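Local coordinates for aminoglycoside 3'-phosphotransferase AphA1-IAB (Acinetobacter baumannii, PDB 4GKH), which transfers a phosphate from a nucleoside triphosphate to the 3'-hydroxyl of kanamycin and related aminoglycosides, making bacteria resistant to these antibiotics, at residues L129-H133 and R226-L230. Residues are numbered along the deposited sequence; the frame is centred on the assembly and turned at random.
Sequences LRRLH and RYQDL
His133, near the C-terminal end of helix 118-133, reaches across to Asp229, near the start of helix 227-237. With CG set anti to its carbonyl carbon (chi1 -69°), the imidazole leaves the helix toward the other segment. From CB, which lies near the Arg226 guanidinium, the side chain leads to a ring with Leu129 CG over one face, offset toward the rim. His133 ND1 packs 3.7 Å from Arg226 CB and hydrogen-bonds to the Tyr252 hydroxyl, which Arg226 NH1 shares. His133 CE1 comes within 3.5 Å of Arg226 O, a carbonyl that accepts from the backbone N of Asp229 and of Leu230. His133 NE2 ends the path, donating to Asp229 OD2 over 2.8 Å in an almost straight bond (173°). That oxygen is met on its anti side, slightly out of the carboxylate plane, and ring and carboxylate lie only 22° apart. Asp229 OD2 also accepts from His197 N and OD1 from Gly198 N, so the carboxylate holds the His-Gly-Asp catalytic loop of this protein-kinase-like fold just before Asp199, the probable proton acceptor, whose side chain is about 7 Å from that of Asp229. Three N-H groups thus grip the buried carboxylate and limit its rotation. Leu129 and Leu132 also pack against Asp229: Leu129 CD1 rests 3.6 Å from Asp229 CB, while Leu132 CD2 approaches Asp229 OD2. The other Leu129 branch, CD2, meets Leu230 CD2 at 3.8 Å. A water donates to His133 O and accepts from Arg226 NH1, while Arg226 NE forms a salt bridge with Asp192.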
# COMPACT_ATOMS: atom_id res chain seq x y z
N LEU A 129 0.91 -8.88 -8.91
CA LEU A 129 2.07 -8.00 -8.86
C LEU A 129 2.78 -7.97 -10.22
O LEU A 129 3.22 -6.90 -10.67
CB LEU A 129 3.03 -8.44 -7.74
CG LEU A 129 4.17 -7.48 -7.38
CD1 LEU A 129 3.62 -6.12 -6.98
CD2 LEU A 129 5.03 -8.06 -6.25
N ARG A 130 2.85 -9.12 -10.88
CA ARG A 130 3.41 -9.17 -12.23
C ARG A 130 2.62 -8.27 -13.18
O ARG A 130 3.21 -7.57 -14.01
CB ARG A 130 3.46 -10.62 -12.77
CG ARG A 130 4.64 -11.44 -12.26
CD ARG A 130 4.47 -12.92 -12.55
NE ARG A 130 4.38 -13.20 -13.98
CZ ARG A 130 5.44 -13.40 -14.76
NH1 ARG A 130 6.67 -13.36 -14.26
NH2 ARG A 130 5.26 -13.65 -16.05
N ARG A 131 1.29 -8.29 -13.07
CA ARG A 131 0.44 -7.42 -13.89
C ARG A 131 0.79 -5.96 -13.65
O ARG A 131 1.03 -5.21 -14.61
CB ARG A 131 -1.05 -7.62 -13.57
CG ARG A 131 -1.68 -8.85 -14.17
CD ARG A 131 -3.09 -9.05 -13.61
NE ARG A 131 -3.99 -7.95 -13.95
CZ ARG A 131 -5.21 -7.79 -13.42
NH1 ARG A 131 -5.97 -6.77 -13.79
NH2 ARG A 131 -5.66 -8.66 -12.53
N LEU A 132 0.79 -5.56 -12.39
CA LEU A 132 1.11 -4.17 -12.03
C LEU A 132 2.47 -3.75 -12.58
O LEU A 132 2.61 -2.66 -13.17
CB LEU A 132 1.11 -4.01 -10.50
CG LEU A 132 1.37 -2.57 -10.02
CD1 LEU A 132 0.21 -1.67 -10.42
CD2 LEU A 132 1.59 -2.55 -8.51
N HIS A 133 3.46 -4.61 -12.39
CA HIS A 133 4.80 -4.31 -12.85
C HIS A 133 4.99 -4.42 -14.35
O HIS A 133 6.06 -4.08 -14.86
CB HIS A 133 5.82 -5.17 -12.08
CG HIS A 133 5.94 -4.78 -10.64
ND1 HIS A 133 6.84 -5.37 -9.78
CD2 HIS A 133 5.27 -3.86 -9.91
CE1 HIS A 133 6.72 -4.82 -8.58
NE2 HIS A 133 5.77 -3.90 -8.64
N ARG A 226 11.32 -2.33 -8.56
CA ARG A 226 10.32 -3.38 -8.31
C ARG A 226 10.39 -3.95 -6.88
O ARG A 226 9.40 -4.44 -6.35
CB ARG A 226 10.39 -4.50 -9.37
CG ARG A 226 11.68 -5.31 -9.39
CD ARG A 226 11.68 -6.38 -10.50
NE ARG A 226 11.98 -5.83 -11.82
CZ ARG A 226 11.15 -5.86 -12.87
NH1 ARG A 226 9.95 -6.42 -12.77
NH2 ARG A 226 11.52 -5.34 -14.03
N TYR A 227 11.55 -3.86 -6.24
CA TYR A 227 11.68 -4.36 -4.87
C TYR A 227 10.93 -3.52 -3.82
O TYR A 227 10.78 -3.94 -2.67
CB TYR A 227 13.16 -4.54 -4.48
CG TYR A 227 13.76 -5.84 -4.98
CD1 TYR A 227 14.05 -6.02 -6.33
CD2 TYR A 227 14.04 -6.88 -4.11
CE1 TYR A 227 14.59 -7.21 -6.81
CE2 TYR A 227 14.58 -8.08 -4.56
CZ TYR A 227 14.86 -8.23 -5.92
OH TYR A 227 15.41 -9.41 -6.36
N GLN A 228 10.45 -2.34 -4.19
CA GLN A 228 9.58 -1.59 -3.29
C GLN A 228 8.35 -2.41 -2.92
O GLN A 228 7.90 -2.41 -1.78
CB GLN A 228 9.12 -0.27 -3.92
CG GLN A 228 8.00 0.43 -3.11
CD GLN A 228 8.44 0.81 -1.70
OE1 GLN A 228 9.64 0.98 -1.44
NE2 GLN A 228 7.48 0.95 -0.78
N ASP A 229 7.80 -3.12 -3.90
CA ASP A 229 6.60 -3.92 -3.66
C ASP A 229 6.96 -5.31 -3.17
O ASP A 229 6.32 -5.85 -2.26
CB ASP A 229 5.73 -4.01 -4.93
CG ASP A 229 5.07 -2.65 -5.29
OD1 ASP A 229 4.88 -1.81 -4.36
OD2 ASP A 229 4.74 -2.44 -6.48
N LEU A 230 7.99 -5.89 -3.77
CA LEU A 230 8.42 -7.22 -3.39
C LEU A 230 8.82 -7.26 -1.91
O LEU A 230 8.49 -8.21 -1.21
CB LEU A 230 9.57 -7.70 -4.26
CG LEU A 230 9.24 -8.05 -5.71
CD1 LEU A 230 10.53 -8.07 -6.52
CD2 LEU A 230 8.52 -9.41 -5.79
O HOH W 1 8.26 -6.20 -15.06